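PDB 6FFL: Maltose/maltodextrin transport permease homologue from Bdellovibrio bacteriovorus HD100, which binds maltotriose as the solute-binding domain of a permease subunit that probably imports maltose and maltodextrins. Local coordinates for residues A[167-176]-A[190-200]; A[90-98]-A[311-319]. One frame throughout, in Å; residues are numbered along the deposited sequence.

Interaction 1 of 2, residues A[167-176]-A[190-200]; sequences FAPFIPAFGE and TTALKDTFQFI
The rings of F170, F174 and F199 gather into an aromatic cluster where the short, weakly bonded helix around 170-173 and the residues after it pack against the first turns of helix 191-205. F199 sends its ring anti to its own backbone N (chi1 176°), into the path of the other two. F170 presents one face to it, with F170 CE1 3.8 Å from F199 CE2 and the two planes inclined at 51°. F174 reaches F199 with the far end of its ring, CZ lying 3.7 Å from F199 CB. Over one face of F174 comes a CH-pi contact from D195 CB, 4.0 Å from the ring centroid. F167 is a knob in a hole on helix 191-205, between L193, T196, F197 and I200. There the edge of F197 is directed at the face of F167 in an offset edge-to-face pair, planes at 78°, while I200 CD1 closes to 3.5 Å from F167 CB. Y358 of helix 346-362 adds its ring to both. T196 OG1 (2.9 Å) and T196 N reach A192 O from opposite faces of its carbonyl plane, so a hydroxyl buried against I171 is satisfied by its own helix. At the helix start, T190 is the N-cap, its OG1 accepting from L193 N at 3.0 Å. E176 OE1 takes protons from two waters, which in turn accept from T191 N and A192 N.

Interaction 2 of 2, residues A[90-98]-A[311-319]; sequences FQNFDPLAA and PSNLQARES
A single beta bridge pairs F93 with N313: L314 N donates to N92 O at 3.0 Å, nearly straight at 173°, and D94 N donates to S312 O at 2.9 Å. Beside these bonds, F93 CA lies 3.3 Å from S312 O in a CA-H...O contact. The F93 ring lies against S312 and N313, S312 OG meeting its edge close to the ring plane while the N313 amide stands perpendicular to it. S312 OG finds its hydrogen-bond partner in G109 O, outside both segments. Packing is tight between A97 CB and S312 CB, 3.3 Å apart. Across the bridge, with chi1 at -170°, the D94 carboxylate swings away from the backbone N and reaches R317. R317 NH2 donates to D94 OD2 at 2.8 Å, in the guanidinium plane and onto the anti lone pair, with the two flat groups 73° apart. The same guanidinium points NE and NH2 together at P311 O, the NE bond being 2.8 Å long. These three bonds fix the rotation of the arginine head, and L314 CD2 sits over the rim of one face. D94 OD1 meanwhile accepts from L96 N at 2.9 Å, so both carboxylate oxygens are engaged. N313 OD1 takes A316 N on a lone pair, in its carbonyl plane. Sequence-distant loops are thus joined by an isolated bridge flanked by side-chain-capped turns: D94 makes an Asx turn entering the 3-10 segment 95-97, and N313 an Asx motif leading into 316-318.

Interactions 1 and 2 do not touch: their centres are 32 Å apart and their nearest atoms about 15 Å. Interaction 1 joins residues close in sequence, and both of its segments fall within the long span between 98 and 311 that interaction 2 brings together. The two contacts lie in different parts of the solute-binding domain, with the bound sugar nearer the first: the side chain of F167 is about 7 Å from a glucose unit, whereas that of A97 is about 14 Å from one. Interaction 1 thus lies close to the bound sugar, on the F167 side. Interaction 2 lies nearer a platinum ion, about 8 Å from the D94 side chain.

Interaction 1 of 2, residues A[167-176]-A[190-200]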
loop_
_atom_site.group_PDB
_atom_site.type_symbol
_atom_site.label_atom_id
_atom_site.label_comp_id
_atom_site.label_asym_id
_atom_site.label_seq_id
_atom_site.Cartn_x
_atom_site.Cartn_y
_atom_site.Cartn_z
ATOM N N PHE A 167 5.381 7.085 6.339
ATOM C CA PHE A 167 5.235 8.290 7.157
ATOM C C PHE A 167 4.194 9.263 6.617
ATOM O O PHE A 167 3.823 10.203 7.329
ATOM C CB PHE A 167 6.602 8.990 7.389
ATOM C CG PHE A 167 7.283 9.543 6.160
ATOM C CD1 PHE A 167 6.833 10.716 5.546
ATOM C CD2 PHE A 167 8.432 8.937 5.672
ATOM C CE1 PHE A 167 7.505 11.244 4.442
ATOM C CE2 PHE A 167 9.107 9.451 4.566
ATOM C CZ PHE A 167 8.627 10.610 3.943
ATOM N N ALA A 168 3.673 9.029 5.411
ATOM C CA ALA A 168 2.596 9.855 4.870
ATOM C C ALA A 168 1.391 10.044 5.789
ATOM O O ALA A 168 0.841 11.158 5.808
ATOM C CB ALA A 168 2.133 9.258 3.534
ATOM N N PRO A 169 0.916 9.046 6.546
ATOM C CA PRO A 169 -0.276 9.291 7.370
ATOM C C PRO A 169 -0.068 10.386 8.399
ATOM O O PRO A 169 -1.039 11.054 8.779
ATOM C CB PRO A 169 -0.533 7.932 8.038
ATOM C CG PRO A 169 0.135 6.929 7.142
ATOM C CD PRO A 169 1.367 7.642 6.655
ATOM N N PHE A 170 1.165 10.596 8.862
ATOM C CA PHE A 170 1.396 11.598 9.904
ATOM C C PHE A 170 1.348 13.018 9.376
ATOM O O PHE A 170 1.083 13.945 10.148
ATOM C CB PHE A 170 2.749 11.369 10.582
ATOM C CG PHE A 170 2.882 10.007 11.203
ATOM C CD1 PHE A 170 2.211 9.697 12.379
ATOM C CD2 PHE A 170 3.663 9.037 10.604
ATOM C CE1 PHE A 170 2.312 8.427 12.942
ATOM C CE2 PHE A 170 3.772 7.771 11.164
ATOM C CZ PHE A 170 3.099 7.470 12.333
ATOM N N ILE A 171 1.609 13.212 8.092
ATOM C CA ILE A 171 1.735 14.568 7.562
ATOM C C ILE A 171 0.472 15.380 7.846
ATOM O O ILE A 171 0.583 16.443 8.472
ATOM C CB ILE A 171 2.093 14.549 6.067
ATOM C CG1 ILE A 171 3.446 13.859 5.876
ATOM C CG2 ILE A 171 2.128 15.978 5.529
ATOM C CD1 ILE A 171 3.787 13.525 4.401
ATOM N N PRO A 172 -0.734 14.947 7.441
ATOM C CA PRO A 172 -1.924 15.760 7.734
ATOM C C PRO A 172 -2.244 15.862 9.215
ATOM O O PRO A 172 -2.913 16.822 9.614
ATOM C CB PRO A 172 -3.046 15.036 6.974
ATOM C CG PRO A 172 -2.560 13.627 6.801
ATOM C CD PRO A 172 -1.076 13.761 6.627
ATOM N N ALA A 173 -1.793 14.914 10.044
ATOM C CA ALA A 173 -2.025 15.047 11.480
ATOM C C ALA A 173 -1.199 16.177 12.081
ATOM O O ALA A 173 -1.551 16.693 13.151
ATOM C CB ALA A 173 -1.717 13.721 12.193
ATOM N N PHE A 174 -0.119 16.579 11.416
ATOM C CA PHE A 174 0.686 17.708 11.855
ATOM C C PHE A 174 0.338 18.991 11.119
ATOM O O PHE A 174 0.969 20.018 11.367
ATOM C CB PHE A 174 2.181 17.400 11.687
ATOM C CG PHE A 174 2.726 16.461 12.733
ATOM C CD1 PHE A 174 2.890 16.886 14.045
ATOM C CD2 PHE A 174 3.077 15.164 12.406
ATOM C CE1 PHE A 174 3.393 16.030 15.007
ATOM C CE2 PHE A 174 3.572 14.293 13.362
ATOM C CZ PHE A 174 3.738 14.733 14.666
ATOM N N GLY A 175 -0.653 18.961 10.231
ATOM C CA GLY A 175 -1.020 20.139 9.471
ATOM C C GLY A 175 -1.461 19.827 8.052
ATOM O O GLY A 175 -2.364 19.019 7.833
ATOM N N GLU A 176 -0.820 20.455 7.076
ATOM C CA GLU A 176 -1.314 20.409 5.711
ATOM C C GLU A 176 -1.080 19.041 5.070
ATOM O O GLU A 176 -0.078 18.369 5.334
ATOM C CB GLU A 176 -0.631 21.491 4.877
ATOM C CG GLU A 176 -0.914 22.915 5.319
ATOM C CD GLU A 176 0.199 23.870 4.940
ATOM O OE1 GLU A 176 1.161 24.022 5.735
ATOM O OE2 GLU A 176 0.112 24.463 3.840
ATOM N N THR A 190 6.402 22.519 4.310
ATOM C CA THR A 190 5.396 22.802 5.318
ATOM C C THR A 190 5.922 22.449 6.695
ATOM O O THR A 190 6.815 21.611 6.848
ATOM C CB THR A 190 4.108 22.005 5.072
ATOM O OG1 THR A 190 4.387 20.596 5.205
ATOM C CG2 THR A 190 3.568 22.294 3.676
ATOM N N THR A 191 5.347 23.102 7.707
ATOM C CA THR A 191 5.624 22.690 9.077
ATOM C C THR A 191 5.219 21.237 9.284
ATOM O O THR A 191 5.909 20.481 9.982
ATOM C CB THR A 191 4.892 23.604 10.063
ATOM O OG1 THR A 191 5.375 24.943 9.915
ATOM C CG2 THR A 191 5.129 23.150 11.485
ATOM N N ALA A 192 4.118 20.824 8.656
ATOM C CA ALA A 192 3.618 19.463 8.833
ATOM C C ALA A 192 4.661 18.430 8.418
ATOM O O ALA A 192 4.896 17.449 9.134
ATOM C CB ALA A 192 2.329 19.275 8.034
ATOM N N LEU A 193 5.297 18.625 7.260
ATOM C CA LEU A 193 6.307 17.647 6.857
ATOM C C LEU A 193 7.535 17.715 7.759
ATOM O O LEU A 193 8.085 16.675 8.142
ATOM C CB LEU A 193 6.700 17.842 5.390
ATOM C CG LEU A 193 7.684 16.784 4.884
ATOM C CD1 LEU A 193 7.106 15.351 4.989
ATOM C CD2 LEU A 193 8.138 17.097 3.450
ATOM N N LYS A 194 7.991 18.925 8.106
ATOM C CA LYS A 194 9.104 19.037 9.047
ATOM C C LYS A 194 8.782 18.312 10.350
ATOM O O LYS A 194 9.608 17.550 10.873
ATOM C CB LYS A 194 9.425 20.509 9.312
ATOM C CG LYS A 194 10.540 20.731 10.337
ATOM C CD LYS A 194 10.554 22.174 10.810
ATOM C CE LYS A 194 9.242 22.534 11.494
ATOM N NZ LYS A 194 9.375 22.563 12.975
ATOM N N ASP A 195 7.565 18.515 10.870
ATOM C CA ASP A 195 7.170 17.902 12.137
ATOM C C ASP A 195 7.091 16.382 12.014
ATOM O O ASP A 195 7.413 15.655 12.967
ATOM C CB ASP A 195 5.820 18.465 12.599
ATOM C CG ASP A 195 5.926 19.867 13.201
ATOM O OD1 ASP A 195 7.050 20.358 13.443
ATOM O OD2 ASP A 195 4.865 20.481 13.436
ATOM N N THR A 196 6.651 15.887 10.855
ATOM C CA THR A 196 6.630 14.447 10.604
ATOM C C THR A 196 8.039 13.869 10.620
ATOM O O THR A 196 8.298 12.836 11.252
ATOM C CB THR A 196 5.961 14.164 9.251
ATOM O OG1 THR A 196 4.589 14.584 9.300
ATOM C CG2 THR A 196 6.001 12.680 8.938
ATOM N N PHE A 197 8.954 14.509 9.889
ATOM C CA PHE A 197 10.359 14.128 9.940
ATOM C C PHE A 197 10.867 14.098 11.373
ATOM O O PHE A 197 11.567 13.158 11.775
ATOM C CB PHE A 197 11.207 15.106 9.124
ATOM C CG PHE A 197 11.053 14.969 7.635
ATOM C CD1 PHE A 197 10.403 13.879 7.075
ATOM C CD2 PHE A 197 11.546 15.957 6.791
ATOM C CE1 PHE A 197 10.282 13.756 5.697
ATOM C CE2 PHE A 197 11.418 15.850 5.408
ATOM C CZ PHE A 197 10.774 14.742 4.864
ATOM N N GLN A 198 10.535 15.126 12.161
ATOM C CA GLN A 198 11.073 15.189 13.516
ATOM C C GLN A 198 10.426 14.161 14.427
ATOM O O GLN A 198 11.095 13.637 15.329
ATOM C CB GLN A 198 10.917 16.599 14.096
ATOM C CG GLN A 198 11.484 17.686 13.190
ATOM C CD GLN A 198 11.463 19.082 13.801
ATOM O OE1 GLN A 198 12.507 19.725 13.934
ATOM N NE2 GLN A 198 10.274 19.557 14.166
ATOM N N PHE A 199 9.135 13.882 14.222
ATOM C CA PHE A 199 8.430 12.902 15.048
ATOM C C PHE A 199 9.087 11.537 14.940
ATOM O O PHE A 199 9.324 10.864 15.953
ATOM C CB PHE A 199 6.958 12.835 14.618
ATOM C CG PHE A 199 6.154 11.784 15.337
ATOM C CD1 PHE A 199 5.864 11.907 16.690
ATOM C CD2 PHE A 199 5.692 10.673 14.651
ATOM C CE1 PHE A 199 5.125 10.944 17.341
ATOM C CE2 PHE A 199 4.952 9.702 15.301
ATOM C CZ PHE A 199 4.669 9.836 16.636
ATOM N N ILE A 200 9.427 11.124 13.722
ATOM C CA ILE A 200 10.025 9.808 13.559
ATOM C C ILE A 200 11.473 9.809 14.044
ATOM O O ILE A 200 11.936 8.828 14.636
ATOM C CB ILE A 200 9.873 9.347 12.102
ATOM C CG1 ILE A 200 8.416 8.914 11.879
ATOM C CG2 ILE A 200 10.822 8.202 11.768
ATOM C CD1 ILE A 200 8.128 8.540 10.486
HETATM O O HOH W 1 2.654 18.992 4.059
HETATM O O HOH W 2 1.651 22.637 7.901
HETATM O O HOH W 3 3.654 25.257 6.884
#

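Interaction 2 of 2, residues A[90-98]-A[311-319]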
loop_
_atom_site.group_PDB
_atom_site.type_symbol
_atom_site.label_atom_id
_atom_site.label_comp_id
_atom_site.label_asym_id
_atom_site.label_seq_id
_atom_site.Cartn_x
_atom_site.Cartn_y
_atom_site.Cartn_z
ATOM N N PHE A 90 -18.409 -0.915 -14.141
ATOM C CA PHE A 90 -17.739 -0.210 -13.053
ATOM C C PHE A 90 -18.688 0.177 -11.925
ATOM O O PHE A 90 -18.238 0.313 -10.782
ATOM C CB PHE A 90 -17.004 1.015 -13.602
ATOM C CG PHE A 90 -15.737 0.653 -14.333
ATOM C CD1 PHE A 90 -14.599 0.307 -13.626
ATOM C CD2 PHE A 90 -15.710 0.601 -15.717
ATOM C CE1 PHE A 90 -13.440 -0.067 -14.277
ATOM C CE2 PHE A 90 -14.546 0.229 -16.382
ATOM C CZ PHE A 90 -13.416 -0.108 -15.653
ATOM N N GLN A 91 -19.984 0.342 -12.209
ATOM C CA GLN A 91 -20.926 0.680 -11.147
ATOM C C GLN A 91 -21.116 -0.456 -10.148
ATOM O O GLN A 91 -21.703 -0.228 -9.086
ATOM C CB GLN A 91 -22.284 1.089 -11.737
ATOM C CG GLN A 91 -22.825 0.146 -12.798
ATOM C CD GLN A 91 -24.267 0.443 -13.213
ATOM O OE1 GLN A 91 -25.222 -0.078 -12.627
ATOM N NE2 GLN A 91 -24.424 1.268 -14.243
ATOM N N ASN A 92 -20.633 -1.659 -10.455
ATOM C CA ASN A 92 -20.767 -2.793 -9.546
ATOM C C ASN A 92 -19.661 -2.844 -8.508
ATOM O O ASN A 92 -19.669 -3.747 -7.655
ATOM C CB ASN A 92 -20.782 -4.111 -10.331
ATOM C CG ASN A 92 -21.975 -4.229 -11.258
ATOM O OD1 ASN A 92 -21.879 -4.836 -12.328
ATOM N ND2 ASN A 92 -23.103 -3.641 -10.864
ATOM N N PHE A 93 -18.712 -1.910 -8.560
ATOM C CA PHE A 93 -17.555 -1.907 -7.676
ATOM C C PHE A 93 -17.488 -0.598 -6.901
ATOM O O PHE A 93 -17.911 0.455 -7.388
ATOM C CB PHE A 93 -16.250 -2.120 -8.478
ATOM C CG PHE A 93 -16.251 -3.388 -9.295
ATOM C CD1 PHE A 93 -15.755 -4.567 -8.775
ATOM C CD2 PHE A 93 -16.784 -3.405 -10.575
ATOM C CE1 PHE A 93 -15.771 -5.742 -9.528
ATOM C CE2 PHE A 93 -16.797 -4.569 -11.327
ATOM C CZ PHE A 93 -16.291 -5.737 -10.805
ATOM N N ASP A 94 -16.970 -0.691 -5.676
ATOM C CA ASP A 94 -16.546 0.479 -4.919
ATOM C C ASP A 94 -15.718 1.401 -5.814
ATOM O O ASP A 94 -14.752 0.939 -6.433
ATOM C CB ASP A 94 -15.699 0.005 -3.734
ATOM C CG ASP A 94 -15.391 1.107 -2.716
ATOM O OD1 ASP A 94 -15.279 2.292 -3.082
ATOM O OD2 ASP A 94 -15.247 0.765 -1.522
ATOM N N PRO A 95 -16.058 2.690 -5.919
ATOM C CA PRO A 95 -15.248 3.591 -6.766
ATOM C C PRO A 95 -13.784 3.655 -6.373
ATOM O O PRO A 95 -12.947 3.968 -7.228
ATOM C CB PRO A 95 -15.929 4.951 -6.584
ATOM C CG PRO A 95 -17.341 4.610 -6.186
ATOM C CD PRO A 95 -17.223 3.377 -5.339
ATOM N N LEU A 96 -13.441 3.370 -5.113
ATOM C CA LEU A 96 -12.031 3.335 -4.722
ATOM C C LEU A 96 -11.252 2.260 -5.460
ATOM O O LEU A 96 -10.026 2.364 -5.581
ATOM C CB LEU A 96 -11.909 3.100 -3.214
ATOM C CG LEU A 96 -12.229 4.301 -2.325
ATOM C CD1 LEU A 96 -12.375 3.834 -0.877
ATOM C CD2 LEU A 96 -11.144 5.369 -2.450
ATOM N N ALA A 97 -11.930 1.234 -5.961
ATOM C CA ALA A 97 -11.267 0.181 -6.712
ATOM C C ALA A 97 -11.121 0.511 -8.185
ATOM O O ALA A 97 -10.490 -0.260 -8.910
ATOM C CB ALA A 97 -12.039 -1.127 -6.583
ATOM N N ALA A 98 -11.700 1.614 -8.649
ATOM C CA ALA A 98 -11.600 2.015 -10.055
ATOM C C ALA A 98 -11.421 3.521 -10.132
ATOM O O ALA A 98 -12.291 4.238 -10.634
ATOM C CB ALA A 98 -12.839 1.565 -10.829
ATOM N N PRO A 311 -13.573 -7.157 -0.442
ATOM C CA PRO A 311 -13.799 -7.144 -1.896
ATOM C C PRO A 311 -14.123 -5.754 -2.418
ATOM O O PRO A 311 -14.720 -4.922 -1.731
ATOM C CB PRO A 311 -15.009 -8.079 -2.079
ATOM C CG PRO A 311 -14.895 -9.034 -0.919
ATOM C CD PRO A 311 -14.408 -8.171 0.229
ATOM N N SER A 312 -13.771 -5.532 -3.682
ATOM C CA SER A 312 -14.191 -4.319 -4.365
ATOM C C SER A 312 -15.615 -4.423 -4.899
ATOM O O SER A 312 -16.294 -3.401 -5.046
ATOM C CB SER A 312 -13.230 -4.020 -5.512
ATOM O OG SER A 312 -13.185 -5.111 -6.408
ATOM N N ASN A 313 -16.077 -5.632 -5.220
ATOM C CA ASN A 313 -17.429 -5.799 -5.733
ATOM C C ASN A 313 -18.433 -5.624 -4.596
ATOM O O ASN A 313 -18.285 -6.223 -3.530
ATOM C CB ASN A 313 -17.579 -7.173 -6.383
ATOM C CG ASN A 313 -18.974 -7.409 -6.913
ATOM O OD1 ASN A 313 -19.898 -7.669 -6.150
ATOM N ND2 ASN A 313 -19.136 -7.306 -8.236
ATOM N N LEU A 314 -19.440 -4.775 -4.817
ATOM C CA LEU A 314 -20.336 -4.386 -3.733
ATOM C C LEU A 314 -21.206 -5.550 -3.280
ATOM O O LEU A 314 -21.379 -5.761 -2.075
ATOM C CB LEU A 314 -21.202 -3.193 -4.163
ATOM C CG LEU A 314 -20.391 -1.924 -4.511
ATOM C CD1 LEU A 314 -21.281 -0.801 -5.024
ATOM C CD2 LEU A 314 -19.546 -1.443 -3.321
ATOM N N GLN A 315 -21.768 -6.321 -4.221
ATOM C CA GLN A 315 -22.591 -7.457 -3.816
ATOM C C GLN A 315 -21.769 -8.548 -3.134
ATOM O O GLN A 315 -22.295 -9.270 -2.276
ATOM C CB GLN A 315 -23.346 -8.045 -5.013
ATOM C CG GLN A 315 -24.442 -9.078 -4.637
ATOM C CD GLN A 315 -25.489 -8.541 -3.659
ATOM O OE1 GLN A 315 -25.773 -7.351 -3.622
ATOM N NE2 GLN A 315 -26.085 -9.443 -2.871
ATOM N N ALA A 316 -20.494 -8.695 -3.498
ATOM C CA ALA A 316 -19.658 -9.714 -2.857
ATOM C C ALA A 316 -19.508 -9.466 -1.359
ATOM O O ALA A 316 -19.258 -10.408 -0.595
ATOM C CB ALA A 316 -18.272 -9.757 -3.507
ATOM N N ARG A 317 -19.651 -8.213 -0.924
ATOM C CA ARG A 317 -19.535 -7.875 0.488
ATOM C C ARG A 317 -20.693 -8.405 1.321
ATOM O O ARG A 317 -20.620 -8.342 2.554
ATOM C CB ARG A 317 -19.438 -6.364 0.651
ATOM C CG ARG A 317 -18.193 -5.756 0.001
ATOM C CD ARG A 317 -18.165 -4.256 0.139
ATOM N NE ARG A 317 -16.939 -3.701 -0.436
ATOM C CZ ARG A 317 -16.667 -2.404 -0.516
ATOM N NH1 ARG A 317 -17.538 -1.511 -0.063
ATOM N NH2 ARG A 317 -15.517 -2.003 -1.048
ATOM N N GLU A 318 -21.758 -8.905 0.693
ATOM C CA GLU A 318 -22.844 -9.526 1.444
ATOM C C GLU A 318 -22.556 -10.981 1.811
ATOM O O GLU A 318 -23.361 -11.601 2.519
ATOM C CB GLU A 318 -24.152 -9.420 0.644
ATOM C CG GLU A 318 -24.565 -7.989 0.315
ATOM C CD GLU A 318 -24.900 -7.154 1.552
ATOM O OE1 GLU A 318 -25.193 -5.948 1.390
ATOM O OE2 GLU A 318 -24.890 -7.697 2.678
ATOM N N SER A 319 -21.424 -11.521 1.375
ATOM C CA SER A 319 -21.037 -12.886 1.704
ATOM C C SER A 319 -20.728 -13.035 3.190
ATOM O O SER A 319 -20.199 -12.123 3.837
ATOM C CB SER A 319 -19.812 -13.292 0.881
ATOM O OG SER A 319 -19.318 -14.562 1.270
HETATM O O HOH W 4 -21.945 -5.346 -7.141
#